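Local coordinates for guanidinopropionase (Pseudomonas aeruginosa, PDB 3NIQ), which catalyses the manganese-dependent hydrolysis of 3-guanidinopropanoate to beta-alanine and urea, with low activity on 4-guanidinobutanoate and none on arginine or agmatine, at residues A[4-12]-A[79-87]; A[29-37]-A[110-118]. All blocks are in the same frame, centred on the assembly; numbering follows the deposited sequence.

Both interactions hold the chain ahead of strand 37-42 against its neighbours at one end of the parallel sheet: interaction 1 at the outermost strand 85-90, interaction 2 at the approach to strand 118-123. They lie on the same side of the chain's centre, away from the two manganese ions. Their centres are about 16 Å apart, and they meet directly. Arg84 of interaction 1 reaches across with NE 2.7 Å from Ala34 O of interaction 2, probably a hydrogen bond, and Phe29 N comes equally close, 2.7 Å, to Asp87 O. Pro6 CG also packs on Phe29 CZ at 3.4 Å. Along the sequence the segments alternate: 4-12 pairs with 79-87, 29-37 with 110-118.

Interaction 1 (A[4-12]-A[79-87]); sequences DHPQPLDAA and PYDLVRVGD
His5 ND1 gives its proton to Tyr80 O at 2.9 Å, a bent bond (137° at the hydrogen). The acceptor lies close to the imidazole plane, but the nitrogen approaches from above the carbonyl plane. With CG beside the backbone N (chi1 -65°), the ring is swung onto the C-terminal end of helix 79-82, where Leu82 O also lies near its edge and CE1 comes 2.9 Å from Asp81 O. With several carbonyl oxygens gathered near ND1 and CE1, this side of the ring would be expected to keep a proton on ND1. Over one face of the same ring, Arg84 CG makes a CH-pi contact, 4.1 Å from the centroid. The Arg84 chain then bends at chi3 and carries its guanidinium over Pro6, whose CD lies against the middle of the flat group; its NE donates to Ala34 O.

Gln7 folds back at chi2, and its NE2 makes a weak 3.1 Å bond to Asp81 OD1. Next along, Pro8 lies over a face of the Tyr80 ring, with CG 3.6 Å from CE2. A water sits between the backbones, 2.7 Å from Pro6 O and 2.9 Å from Val83 O, and accepts from Val85 N.

This is plain packing of the N-terminal arm, here without helix or strand, over the turn joining helix 79-82 to strand 85-90. That strand is the outermost at its end of the chain's parallel sheet and runs beside strand 37-42, while Tyr80 and Val85 rest on Leu307 of helix 294-317.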
loop_
_atom_site.group_PDB
_atom_site.type_symbol
_atom_site.label_atom_id
_atom_site.label_comp_id
_atom_site.label_asym_id
_atom_site.label_seq_id
_atom_site.Cartn_x
_atom_site.Cartn_y
_atom_site.Cartn_z
ATOM N N ASP A 4 -37.184 21.983 -8.586
ATOM C CA ASP A 4 -36.444 22.362 -7.331
ATOM C C ASP A 4 -36.056 21.154 -6.453
ATOM O O ASP A 4 -35.916 21.279 -5.236
ATOM C CB ASP A 4 -37.223 23.417 -6.510
ATOM C CG ASP A 4 -38.584 22.914 -6.019
ATOM O OD1 ASP A 4 -39.166 21.986 -6.630
ATOM O OD2 ASP A 4 -39.080 23.464 -5.012
ATOM N N HIS A 5 -35.884 19.992 -7.074
ATOM C CA HIS A 5 -35.337 18.829 -6.372
ATOM C C HIS A 5 -33.920 19.168 -5.916
ATOM O O HIS A 5 -33.269 20.006 -6.529
ATOM C CB HIS A 5 -35.320 17.621 -7.302
ATOM C CG HIS A 5 -36.685 17.154 -7.715
ATOM N ND1 HIS A 5 -36.886 16.008 -8.454
ATOM C CD2 HIS A 5 -37.918 17.668 -7.475
ATOM C CE1 HIS A 5 -38.183 15.836 -8.659
ATOM N NE2 HIS A 5 -38.831 16.833 -8.079
ATOM N N PRO A 6 -33.438 18.540 -4.828
ATOM C CA PRO A 6 -32.002 18.692 -4.540
ATOM C C PRO A 6 -31.178 18.210 -5.734
ATOM O O PRO A 6 -31.615 17.329 -6.469
ATOM C CB PRO A 6 -31.787 17.774 -3.334
ATOM C CG PRO A 6 -33.149 17.737 -2.659
ATOM C CD PRO A 6 -34.126 17.710 -3.816
ATOM N N GLN A 7 -30.027 18.832 -5.960
ATOM C CA GLN A 7 -29.144 18.433 -7.043
ATOM C C GLN A 7 -27.731 18.347 -6.462
ATOM O O GLN A 7 -27.404 19.089 -5.531
ATOM C CB GLN A 7 -29.160 19.456 -8.205
ATOM C CG GLN A 7 -30.501 19.629 -8.960
ATOM C CD GLN A 7 -30.891 18.439 -9.828
ATOM O OE1 GLN A 7 -30.049 17.743 -10.383
ATOM N NE2 GLN A 7 -32.186 18.213 -9.955
ATOM N N PRO A 8 -26.897 17.448 -7.009
ATOM C CA PRO A 8 -25.495 17.346 -6.606
ATOM C C PRO A 8 -24.779 18.660 -6.881
ATOM O O PRO A 8 -25.243 19.423 -7.725
ATOM C CB PRO A 8 -24.922 16.284 -7.564
ATOM C CG PRO A 8 -26.098 15.537 -8.086
ATOM C CD PRO A 8 -27.224 16.532 -8.122
ATOM N N LEU A 9 -23.654 18.912 -6.213
ATOM C CA LEU A 9 -22.816 20.060 -6.561
ATOM C C LEU A 9 -22.521 20.050 -8.067
ATOM O O LEU A 9 -22.237 19.004 -8.651
ATOM C CB LEU A 9 -21.512 20.069 -5.747
ATOM C CG LEU A 9 -21.584 20.305 -4.227
ATOM C CD1 LEU A 9 -20.202 20.136 -3.540
ATOM C CD2 LEU A 9 -22.176 21.675 -3.899
ATOM N N ASP A 10 -22.615 21.212 -8.703
ATOM C CA ASP A 10 -22.373 21.298 -10.140
ATOM C C ASP A 10 -20.873 21.165 -10.483
ATOM O O ASP A 10 -20.073 22.055 -10.162
ATOM C CB ASP A 10 -22.939 22.611 -10.681
ATOM C CG ASP A 10 -23.020 22.640 -12.202
ATOM O OD1 ASP A 10 -22.663 21.643 -12.878
ATOM O OD2 ASP A 10 -23.460 23.686 -12.716
ATOM N N ALA A 11 -20.515 20.051 -11.126
ATOM C CA ALA A 11 -19.112 19.724 -11.431
ATOM C C ALA A 11 -18.497 20.648 -12.481
ATOM O O ALA A 11 -17.278 20.682 -12.661
ATOM C CB ALA A 11 -18.981 18.275 -11.869
ATOM N N ALA A 12 -19.349 21.386 -13.186
ATOM C CA ALA A 12 -18.885 22.385 -14.150
ATOM C C ALA A 12 -18.351 23.614 -13.408
ATOM O O ALA A 12 -17.720 24.481 -14.010
ATOM C CB ALA A 12 -20.024 22.768 -15.075
ATOM N N PRO A 79 -31.910 10.552 -11.953
ATOM C CA PRO A 79 -32.610 10.313 -10.687
ATOM C C PRO A 79 -33.023 11.586 -9.944
ATOM O O PRO A 79 -34.124 11.644 -9.386
ATOM C CB PRO A 79 -31.596 9.511 -9.857
ATOM C CG PRO A 79 -30.273 9.786 -10.475
ATOM C CD PRO A 79 -30.560 9.957 -11.950
ATOM N N TYR A 80 -32.149 12.580 -9.931
ATOM C CA TYR A 80 -32.388 13.780 -9.158
ATOM C C TYR A 80 -33.461 14.671 -9.776
ATOM O O TYR A 80 -34.055 15.467 -9.060
ATOM C CB TYR A 80 -31.085 14.548 -8.939
ATOM C CG TYR A 80 -29.950 13.618 -8.582
ATOM C CD1 TYR A 80 -29.982 12.854 -7.404
ATOM C CD2 TYR A 80 -28.857 13.477 -9.430
ATOM C CE1 TYR A 80 -28.931 11.981 -7.093
ATOM C CE2 TYR A 80 -27.827 12.610 -9.132
ATOM C CZ TYR A 80 -27.869 11.863 -7.969
ATOM O OH TYR A 80 -26.842 11.002 -7.688
ATOM N N ASP A 81 -33.683 14.542 -11.089
ATOM C CA ASP A 81 -34.795 15.234 -11.763
ATOM C C ASP A 81 -36.094 14.485 -11.540
ATOM O O ASP A 81 -37.126 15.108 -11.286
ATOM C CB ASP A 81 -34.553 15.416 -13.270
ATOM C CG ASP A 81 -33.433 16.408 -13.572
ATOM O OD1 ASP A 81 -33.187 17.313 -12.756
ATOM O OD2 ASP A 81 -32.799 16.276 -14.633
ATOM N N LEU A 82 -36.028 13.153 -11.589
ATOM C CA LEU A 82 -37.204 12.316 -11.361
ATOM C C LEU A 82 -37.822 12.509 -9.985
ATOM O O LEU A 82 -39.032 12.670 -9.875
ATOM C CB LEU A 82 -36.890 10.830 -11.562
ATOM C CG LEU A 82 -36.925 10.290 -12.970
ATOM C CD1 LEU A 82 -36.893 8.759 -12.899
ATOM C CD2 LEU A 82 -38.202 10.793 -13.681
ATOM N N VAL A 83 -36.999 12.484 -8.938
ATOM C CA VAL A 83 -37.511 12.545 -7.555
ATOM C C VAL A 83 -36.549 13.303 -6.657
ATOM O O VAL A 83 -35.449 13.674 -7.089
ATOM C CB VAL A 83 -37.737 11.119 -6.955
ATOM C CG1 VAL A 83 -38.601 10.272 -7.881
ATOM C CG2 VAL A 83 -36.396 10.418 -6.690
ATOM N N ARG A 84 -36.961 13.543 -5.414
ATOM C CA ARG A 84 -36.112 14.208 -4.442
ATOM C C ARG A 84 -35.194 13.213 -3.723
ATOM O O ARG A 84 -35.664 12.303 -3.015
ATOM C CB ARG A 84 -36.962 14.967 -3.431
ATOM C CG ARG A 84 -37.882 16.032 -4.068
ATOM C CD ARG A 84 -38.812 16.646 -3.019
ATOM N NE ARG A 84 -38.029 17.113 -1.873
ATOM C CZ ARG A 84 -37.490 18.327 -1.759
ATOM N NH1 ARG A 84 -37.665 19.235 -2.720
ATOM N NH2 ARG A 84 -36.794 18.640 -0.664
ATOM N N VAL A 85 -33.890 13.410 -3.911
ATOM C CA VAL A 85 -32.838 12.556 -3.344
ATOM C C VAL A 85 -31.949 13.394 -2.435
ATOM O O VAL A 85 -31.638 14.560 -2.734
ATOM C CB VAL A 85 -31.969 11.902 -4.453
ATOM C CG1 VAL A 85 -31.089 10.771 -3.873
ATOM C CG2 VAL A 85 -32.852 11.333 -5.557
ATOM N N GLY A 86 -31.538 12.810 -1.316
ATOM C CA GLY A 86 -30.680 13.529 -0.383
ATOM C C GLY A 86 -29.842 12.619 0.482
ATOM O O GLY A 86 -30.122 11.420 0.586
ATOM N N ASP A 87 -28.805 13.190 1.093
ATOM C CA ASP A 87 -27.963 12.463 2.051
ATOM C C ASP A 87 -28.607 12.633 3.412
ATOM O O ASP A 87 -28.594 13.714 3.996
ATOM C CB ASP A 87 -26.504 12.979 2.032
ATOM C CG ASP A 87 -25.557 12.134 2.896
ATOM O OD1 ASP A 87 -26.009 11.571 3.905
ATOM O OD2 ASP A 87 -24.349 12.042 2.576
HETATM O O HOH W 1 -33.170 15.152 -6.047
#

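Interaction 2 (A[29-37]-A[110-118]); sequences FTDPAALQV and RQVHAAGTL
Thr117 holds OG1 beside its backbone N and CG2 anti to it (chi1 -54°), which turns the hydroxyl toward the carbonyls of Pro32 and Leu35 and lays the methyl alongside the chain at Leu35 and Gln36. OG1 is 2.7 Å from Pro32 O and 3.0 Å from Leu35 O. Its single proton can serve either carbonyl, and the position does not settle which. Pro32 O also accepts from Leu35 N, the bond of the 3-10 turn 32-34 itself. Just before it, Asp31 forms an Asx turn, its OD1 accepting from Ala33 N.

Pro32 leans its ring on the last turn of helix 98-114. Pro32 CB lies 3.8 Å from the methyl CB of Ala115 and nearly as close to Val112 CA, and Ala33 CB touches the same methyl at 4.1 Å. The helix ends in a Schellman motif: Gly116 takes a positive phi of 75°, its N bonds back to His113 O, and Thr117 N reaches Val112 O. This turns the chain out of the helix and into strand 118-123, completing a beta-alpha-beta crossover from strand 85-90 that passes over strand 37-42, the strand lying between the two in the sheet.

Parallel pairing with that middle strand begins here. Leu118 N donates to Gln36 O at 3.0 Å, almost straight at 169°, and Val37 CA sits 3.3 Å from Leu118 O in a CA-H...O contact. A water donates to Gln36 O at 2.7 Å and to Gly116 O, bridging the two segments just ahead of the strands. The Gln36 side chain turns away to accept from Arg84 N, while Val37 and Leu118 share one sheet face, both touching Ala314 of helix 294-317.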
loop_
_atom_site.group_PDB
_atom_site.type_symbol
_atom_site.label_atom_id
_atom_site.label_comp_id
_atom_site.label_asym_id
_atom_site.label_seq_id
_atom_site.Cartn_x
_atom_site.Cartn_y
_atom_site.Cartn_z
ATOM N N PHE A 29 -29.593 16.159 4.663
ATOM C CA PHE A 29 -30.946 16.308 5.209
ATOM C C PHE A 29 -31.049 15.576 6.531
ATOM O O PHE A 29 -30.365 14.565 6.763
ATOM C CB PHE A 29 -32.026 15.780 4.239
ATOM C CG PHE A 29 -32.175 16.599 2.989
ATOM C CD1 PHE A 29 -33.150 17.596 2.907
ATOM C CD2 PHE A 29 -31.339 16.368 1.888
ATOM C CE1 PHE A 29 -33.295 18.362 1.766
ATOM C CE2 PHE A 29 -31.473 17.126 0.722
ATOM C CZ PHE A 29 -32.451 18.131 0.655
ATOM N N THR A 30 -31.927 16.078 7.387
ATOM C CA THR A 30 -32.171 15.466 8.687
ATOM C C THR A 30 -33.620 14.962 8.795
ATOM O O THR A 30 -33.954 14.156 9.648
ATOM C CB THR A 30 -31.871 16.478 9.821
ATOM O OG1 THR A 30 -31.988 15.816 11.077
ATOM C CG2 THR A 30 -32.850 17.664 9.800
ATOM N N ASP A 31 -34.478 15.461 7.919
ATOM C CA ASP A 31 -35.873 15.093 7.936
ATOM C C ASP A 31 -36.189 14.203 6.751
ATOM O O ASP A 31 -36.163 14.671 5.608
ATOM C CB ASP A 31 -36.751 16.357 7.888
ATOM C CG ASP A 31 -38.237 16.033 7.878
ATOM O OD1 ASP A 31 -38.583 14.835 7.994
ATOM O OD2 ASP A 31 -39.046 16.974 7.752
ATOM N N PRO A 32 -36.525 12.925 7.013
ATOM C CA PRO A 32 -36.846 11.975 5.949
ATOM C C PRO A 32 -37.963 12.471 5.039
ATOM O O PRO A 32 -37.934 12.201 3.827
ATOM C CB PRO A 32 -37.315 10.712 6.705
ATOM C CG PRO A 32 -36.974 10.913 8.127
ATOM C CD PRO A 32 -36.797 12.376 8.361
ATOM N N ALA A 33 -38.934 13.184 5.616
ATOM C CA ALA A 33 -40.102 13.693 4.863
ATOM C C ALA A 33 -39.721 14.674 3.751
ATOM O O ALA A 33 -40.492 14.888 2.802
ATOM C CB ALA A 33 -41.132 14.348 5.823
ATOM N N ALA A 34 -38.533 15.266 3.857
ATOM C CA ALA A 34 -38.045 16.172 2.817
ATOM C C ALA A 34 -37.656 15.427 1.527
ATOM O O ALA A 34 -37.451 16.055 0.494
ATOM C CB ALA A 34 -36.871 17.000 3.344
ATOM N N LEU A 35 -37.582 14.089 1.580
ATOM C CA LEU A 35 -37.034 13.283 0.471
ATOM C C LEU A 35 -37.935 12.135 0.019
ATOM O O LEU A 35 -38.723 11.620 0.802
ATOM C CB LEU A 35 -35.676 12.682 0.886
ATOM C CG LEU A 35 -34.615 13.683 1.326
ATOM C CD1 LEU A 35 -33.416 12.969 1.944
ATOM C CD2 LEU A 35 -34.223 14.540 0.142
ATOM N N GLN A 36 -37.780 11.716 -1.239
ATOM C CA GLN A 36 -38.476 10.539 -1.755
ATOM C C GLN A 36 -37.574 9.311 -1.739
ATOM O O GLN A 36 -38.051 8.178 -1.577
ATOM C CB GLN A 36 -39.010 10.789 -3.168
ATOM C CG GLN A 36 -40.137 11.834 -3.221
ATOM C CD GLN A 36 -40.438 12.211 -4.646
ATOM O OE1 GLN A 36 -39.777 13.063 -5.212
ATOM N NE2 GLN A 36 -41.389 11.525 -5.257
ATOM N N VAL A 37 -36.270 9.545 -1.900
ATOM C CA VAL A 37 -35.257 8.494 -1.740
ATOM C C VAL A 37 -34.181 9.056 -0.802
ATOM O O VAL A 37 -33.564 10.088 -1.095
ATOM C CB VAL A 37 -34.646 8.065 -3.101
ATOM C CG1 VAL A 37 -33.484 7.068 -2.918
ATOM C CG2 VAL A 37 -35.714 7.482 -4.023
ATOM N N ARG A 110 -37.629 3.004 10.979
ATOM C CA ARG A 110 -39.093 3.174 11.182
ATOM C C ARG A 110 -39.538 4.604 10.847
ATOM O O ARG A 110 -40.613 4.814 10.289
ATOM C CB ARG A 110 -39.491 2.850 12.620
ATOM C CG ARG A 110 -39.444 1.355 12.959
ATOM C CD ARG A 110 -40.372 1.021 14.103
ATOM N NE ARG A 110 -40.299 -0.387 14.518
ATOM C CZ ARG A 110 -41.133 -0.929 15.405
ATOM N NH1 ARG A 110 -42.104 -0.184 15.943
ATOM N NH2 ARG A 110 -41.007 -2.208 15.756
ATOM N N GLN A 111 -38.701 5.580 11.193
ATOM C CA GLN A 111 -38.990 6.989 10.908
ATOM C C GLN A 111 -38.901 7.256 9.422
ATOM O O GLN A 111 -39.747 7.948 8.847
ATOM C CB GLN A 111 -37.967 7.889 11.603
ATOM C CG GLN A 111 -38.216 8.116 13.086
ATOM C CD GLN A 111 -37.014 8.757 13.772
ATOM O OE1 GLN A 111 -35.874 8.612 13.321
ATOM N NE2 GLN A 111 -37.263 9.457 14.870
ATOM N N VAL A 112 -37.839 6.743 8.802
ATOM C CA VAL A 112 -37.662 6.884 7.370
ATOM C C VAL A 112 -38.904 6.279 6.678
ATOM O O VAL A 112 -39.519 6.916 5.837
ATOM C CB VAL A 112 -36.351 6.181 6.893
ATOM C CG1 VAL A 112 -36.281 6.122 5.369
ATOM C CG2 VAL A 112 -35.134 6.875 7.478
ATOM N N HIS A 113 -39.273 5.058 7.072
ATOM C CA HIS A 113 -40.391 4.355 6.461
ATOM C C HIS A 113 -41.725 5.119 6.697
ATOM O O HIS A 113 -42.538 5.279 5.787
ATOM C CB HIS A 113 -40.492 2.942 7.027
ATOM C CG HIS A 113 -41.549 2.109 6.378
ATOM N ND1 HIS A 113 -41.536 1.820 5.030
ATOM C CD2 HIS A 113 -42.647 1.495 6.883
ATOM C CE1 HIS A 113 -42.584 1.065 4.733
ATOM N NE2 HIS A 113 -43.275 0.859 5.836
ATOM N N ALA A 114 -41.924 5.597 7.913
ATOM C CA ALA A 114 -43.156 6.329 8.237
ATOM C C ALA A 114 -43.319 7.579 7.363
ATOM O O ALA A 114 -44.428 7.981 7.077
ATOM C CB ALA A 114 -43.217 6.680 9.713
ATOM N N ALA A 115 -42.218 8.155 6.887
ATOM C CA ALA A 115 -42.319 9.323 6.028
ATOM C C ALA A 115 -42.535 8.936 4.569
ATOM O O ALA A 115 -42.661 9.794 3.710
ATOM C CB ALA A 115 -41.087 10.219 6.191
ATOM N N GLY A 116 -42.611 7.639 4.291
ATOM C CA GLY A 116 -42.831 7.171 2.929
ATOM C C GLY A 116 -41.569 7.312 2.074
ATOM O O GLY A 116 -41.634 7.289 0.858
ATOM N N THR A 117 -40.410 7.454 2.716
ATOM C CA THR A 117 -39.140 7.597 1.986
ATOM C C THR A 117 -38.522 6.215 1.695
ATOM O O THR A 117 -38.498 5.350 2.572
ATOM C CB THR A 117 -38.177 8.500 2.804
ATOM O OG1 THR A 117 -38.839 9.735 3.105
ATOM C CG2 THR A 117 -36.883 8.808 2.051
ATOM N N LEU A 118 -38.054 5.997 0.468
ATOM C CA LEU A 118 -37.364 4.757 0.129
ATOM C C LEU A 118 -35.888 4.866 0.507
ATOM O O LEU A 118 -35.234 5.809 0.102
ATOM C CB LEU A 118 -37.478 4.433 -1.362
ATOM C CG LEU A 118 -38.875 4.374 -1.992
ATOM C CD1 LEU A 118 -38.779 3.848 -3.409
ATOM C CD2 LEU A 118 -39.813 3.507 -1.160
HETATM O O HOH W 2 -40.770 7.884 -1.796
#